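Local coordinates for particle-associated lyase (Acinetobacter bacteriophage AP22, PDB 4Y9V), which binds the capsular saccharide of Acinetobacter baumannii as a trimeric phage tailspike and probably cleaves it as a lyase, at residues V455-T458 with G459-C463; C463-D466 with A467-H470. One frame throughout, in Å; residues are numbered along the deposited sequence. Where two conformers were deposited one is given.

Overall arrangement
Chain A runs along strand 453-458 and turns at Gly459 and Gly460 into strand 461-463. Interaction 1 (455-458 with 459-463) is the corner between these two strands. Interaction 2 (463-466 with 467-470) follows directly and closes the loop that leads from strand 461-463 to strand 470-476. The two neither nest nor cross. They meet end to end at Cys463, with centres about 13 Å apart. Together they cover the middle of one coil of a right-handed parallel beta-helix, the pectin lyase-like fold. Strand 453-458 pairs in parallel with 417-422 and 486-496, strand 461-463 with 424-427 and 486-496, and strand 470-476 with 435-441.

Interaction 1 (V455-T458 with G459-C463); sequences VHIT and GGVSC
Ile457 and Val461 meet across a tight corner of a parallel beta-helix, where strand 453-458 bends into strand 461-463. The apolar contact is made by branch methyls. Ile457 CG2 lies 3.9 Å from Val461 CG1, and the two side chains cross at a slant. Val461 holds CG1 between its backbone N and carbonyl carbon (chi1 56°), which turns that methyl back to the preceding strand. Both residues also pack on Trp471 and Val494, so the pair belongs to the buried interior of the coil.

The backbone makes the bend. Gly459 and Gly460 both have positive phi, 79° and 73°. These two glycines carry the chain from strand 453-458 into strand 461-463. A bound sodium ion lies close to Gly459. Gly460 O takes a weak hydrogen bond from Lys420 NZ of a second subunit, so the corner reaches the trimer interface.

The polar end of Thr458 is held from the next coil, where OG1 hydrogen-bonds Asp492 OD1. Within the bend, Thr458 O lies 3.8 Å from Val461 CG1.

Interaction 2 (C463-D466 with A467-H470); sequences CDFD and ALRH
Phe465 and Leu468 form the main side-chain contact of this loop. Leu468 CD1 comes to the edge of the phenyl ring, near its plane, and lies 3.9 Å from Phe465 CD2. Leu468 sets CG anti to its backbone N (chi1 178°), which directs the branch back to the first half of the loop. Its other methyl, Leu468 CD2, makes a looser contact of 4.4 Å with Cys463 SG.

The sulfur also sits over one face of the Phe465 ring, 3.3 Å above the plane and displaced toward the rim. A local hydrogen bond helps to place it, in which Phe465 N donates to Cys463 SG over 3.6 Å with an angle of 162° at the hydrogen. Near the turn, Ala467 O is 3.3 Å from Phe465 CB and approaches the ring obliquely.

The loop is a connection within one coil of the parallel beta-helix, from strand 461-463 to strand 470-476. Phe465 and Leu468 both pack on Ile436 of strand 435-441, in the coil before. Phe465 also reaches Thr395 and Leu399, and Leu468 reaches Pro503.

Polar groups tie the backbone and side chains of the turn to neighbouring coils. Asp466 OD1 forms a salt bridge with Lys498 NZ, and the same ammonium group donates to Asp464 O. Asp466 O accepts from Thr500 OG1. Asp464 OD1 accepts from Gly428 N.

Past the turn, in the conformer given, Arg469 NE donates to His470 ND1 over 3.1 Å, in the planes of both the imidazole and the guanidinium. In that conformer the guanidinium also makes cation-pi contacts with Trp473 and Tyr507. The far imidazole nitrogen, His470 NE2, is hydrogen-bonded to Thr438 OG1.

Interaction 1 (V455-T458 with G459-C463)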
loop_
_atom_site.group_PDB
_atom_site.type_symbol
_atom_site.label_atom_id
_atom_site.label_comp_id
_atom_site.label_asym_id
_atom_site.label_seq_id
_atom_site.Cartn_x
_atom_site.Cartn_y
_atom_site.Cartn_z
ATOM N N VAL A 455 -17.103 -2.976 -15.623
ATOM C CA VAL A 455 -15.659 -2.889 -15.812
ATOM C C VAL A 455 -15.262 -1.437 -15.679
ATOM O O VAL A 455 -15.929 -0.554 -16.225
ATOM C CB VAL A 455 -15.226 -3.448 -17.208
ATOM C CG1 VAL A 455 -13.737 -3.250 -17.428
ATOM C CG2 VAL A 455 -15.613 -4.915 -17.344
ATOM N N HIS A 456 -14.188 -1.176 -14.926
ATOM C CA HIS A 456 -13.732 0.188 -14.619
ATOM C C HIS A 456 -12.239 0.202 -14.802
ATOM O O HIS A 456 -11.513 -0.414 -14.005
ATOM C CB HIS A 456 -14.183 0.534 -13.195
ATOM C CG HIS A 456 -14.001 1.967 -12.780
ATOM N ND1 HIS A 456 -14.585 2.402 -11.620
ATOM C CD2 HIS A 456 -13.411 3.015 -13.376
ATOM C CE1 HIS A 456 -14.305 3.689 -11.514
ATOM N NE2 HIS A 456 -13.584 4.113 -12.553
ATOM N N ILE A 457 -11.754 0.852 -15.858
ATOM C CA ILE A 457 -10.345 0.935 -16.207
ATOM C C ILE A 457 -9.959 2.420 -16.203
ATOM O O ILE A 457 -10.554 3.219 -16.901
ATOM C CB ILE A 457 -10.027 0.299 -17.575
ATOM C CG1 ILE A 457 -10.536 -1.118 -17.687
ATOM C CG2 ILE A 457 -8.546 0.394 -17.832
ATOM C CD1 ILE A 457 -10.310 -1.785 -19.030
ATOM N N THR A 458 -9.003 2.761 -15.333
ATOM C CA THR A 458 -8.768 4.153 -15.009
ATOM C C THR A 458 -7.357 4.324 -14.449
ATOM O O THR A 458 -6.545 3.390 -14.459
ATOM C CB THR A 458 -9.880 4.619 -14.031
ATOM O OG1 THR A 458 -9.859 6.043 -13.943
ATOM C CG2 THR A 458 -9.773 3.999 -12.655
ATOM N N GLY A 459 -7.071 5.519 -13.924
ATOM C CA GLY A 459 -5.854 5.698 -13.163
ATOM C C GLY A 459 -4.597 5.869 -13.950
ATOM O O GLY A 459 -3.500 5.731 -13.413
ATOM N N GLY A 460 -4.719 6.142 -15.270
ATOM C CA GLY A 460 -3.526 6.401 -16.055
ATOM C C GLY A 460 -2.705 5.166 -16.332
ATOM O O GLY A 460 -1.494 5.266 -16.547
ATOM N N VAL A 461 -3.342 4.008 -16.359
ATOM C CA VAL A 461 -2.675 2.780 -16.748
ATOM C C VAL A 461 -2.109 2.937 -18.155
ATOM O O VAL A 461 -2.803 3.416 -19.069
ATOM C CB VAL A 461 -3.620 1.577 -16.635
ATOM C CG1 VAL A 461 -4.920 1.728 -17.433
ATOM C CG2 VAL A 461 -2.893 0.279 -17.031
ATOM N N SER A 462 -0.865 2.522 -18.331
ATOM C CA SER A 462 -0.179 2.623 -19.604
ATOM C C SER A 462 -0.049 1.247 -20.242
ATOM O O SER A 462 -0.057 0.202 -19.583
ATOM C CB SER A 462 1.199 3.234 -19.452
ATOM O OG SER A 462 2.067 2.376 -18.695
ATOM N N CYS A 463 0.082 1.241 -21.567
ATOM C CA CYS A 463 0.242 0.025 -22.331
ATOM C C CYS A 463 1.144 0.337 -23.501
ATOM O O CYS A 463 0.841 1.249 -24.288
ATOM C CB CYS A 463 -1.144 -0.431 -22.850
ATOM S SG CYS A 463 -1.100 -1.801 -24.023
#

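Interaction 2 (C463-D466 with A467-H470)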
loop_
_atom_site.group_PDB
_atom_site.type_symbol
_atom_site.label_atom_id
_atom_site.label_comp_id
_atom_site.label_asym_id
_atom_site.label_seq_id
_atom_site.Cartn_x
_atom_site.Cartn_y
_atom_site.Cartn_z
ATOM N N CYS A 463 0.082 1.241 -21.567
ATOM C CA CYS A 463 0.242 0.025 -22.331
ATOM C C CYS A 463 1.144 0.337 -23.501
ATOM O O CYS A 463 0.841 1.249 -24.288
ATOM C CB CYS A 463 -1.144 -0.431 -22.850
ATOM S SG CYS A 463 -1.100 -1.801 -24.023
ATOM N N ASP A 464 2.246 -0.418 -23.641
ATOM C CA ASP A 464 3.225 -0.185 -24.719
ATOM C C ASP A 464 3.069 -1.154 -25.888
ATOM O O ASP A 464 3.966 -1.286 -26.705
ATOM C CB ASP A 464 4.654 -0.113 -24.262
ATOM C CG ASP A 464 5.239 -1.445 -23.898
ATOM O OD1 ASP A 464 4.453 -2.373 -23.685
ATOM O OD2 ASP A 464 6.483 -1.538 -23.909
ATOM N N PHE A 465 1.898 -1.779 -26.009
ATOM C CA PHE A 465 1.668 -2.693 -27.136
ATOM C C PHE A 465 1.762 -1.959 -28.454
ATOM O O PHE A 465 1.274 -0.833 -28.615
ATOM C CB PHE A 465 0.292 -3.313 -27.035
ATOM C CG PHE A 465 0.036 -4.279 -25.871
ATOM C CD1 PHE A 465 1.012 -4.600 -24.941
ATOM C CD2 PHE A 465 -1.197 -4.849 -25.775
ATOM C CE1 PHE A 465 0.710 -5.501 -23.921
ATOM C CE2 PHE A 465 -1.505 -5.757 -24.760
ATOM C CZ PHE A 465 -0.533 -6.076 -23.838
ATOM N N ASP A 466 2.295 -2.650 -29.454
ATOM C CA ASP A 466 2.262 -2.102 -30.828
ATOM C C ASP A 466 0.870 -2.148 -31.430
ATOM O O ASP A 466 0.551 -1.347 -32.326
ATOM C CB ASP A 466 3.303 -2.839 -31.668
ATOM C CG ASP A 466 4.657 -2.684 -31.053
ATOM O OD1 ASP A 466 5.118 -1.528 -30.895
ATOM O OD2 ASP A 466 5.261 -3.703 -30.615
ATOM N N ALA A 467 0.045 -3.092 -30.994
ATOM C CA ALA A 467 -1.332 -3.226 -31.456
ATOM C C ALA A 467 -2.184 -3.696 -30.288
ATOM O O ALA A 467 -1.704 -4.459 -29.435
ATOM C CB ALA A 467 -1.426 -4.201 -32.619
ATOM N N LEU A 468 -3.416 -3.241 -30.247
ATOM C CA LEU A 468 -4.389 -3.622 -29.219
ATOM C C LEU A 468 -5.753 -3.518 -29.828
ATOM O O LEU A 468 -6.102 -2.482 -30.391
ATOM C CB LEU A 468 -4.242 -2.674 -28.007
ATOM C CG LEU A 468 -5.241 -2.939 -26.866
ATOM C CD1 LEU A 468 -5.032 -4.280 -26.211
ATOM C CD2 LEU A 468 -5.149 -1.813 -25.819
ATOM N N ARG A 469 -6.580 -4.573 -29.694
ATOM C CA ARG A 469 -7.933 -4.504 -30.207
ATOM C C ARG A 469 -8.870 -3.762 -29.263
ATOM O O ARG A 469 -9.668 -2.936 -29.732
ATOM C CB ARG A 469 -8.498 -5.901 -30.511
ATOM C CG ARG A 469 -9.818 -5.878 -31.207
ATOM C CD ARG A 469 -10.506 -7.278 -31.350
ATOM N NE ARG A 469 -11.330 -7.620 -30.096
ATOM C CZ ARG A 469 -12.289 -8.504 -30.232
ATOM N NH1 ARG A 469 -12.840 -9.354 -31.188
ATOM N NH2 ARG A 469 -12.939 -8.656 -29.041
ATOM N N HIS A 470 -8.830 -4.059 -27.969
ATOM C CA HIS A 470 -9.770 -3.430 -27.041
ATOM C C HIS A 470 -9.191 -3.330 -25.641
ATOM O O HIS A 470 -8.435 -4.195 -25.194
ATOM C CB HIS A 470 -11.122 -4.132 -26.997
ATOM C CG HIS A 470 -11.137 -5.505 -26.383
ATOM N ND1 HIS A 470 -11.065 -6.643 -27.139
ATOM C CD2 HIS A 470 -11.215 -5.861 -25.079
ATOM C CE1 HIS A 470 -11.103 -7.659 -26.255
ATOM N NE2 HIS A 470 -11.187 -7.231 -25.022
#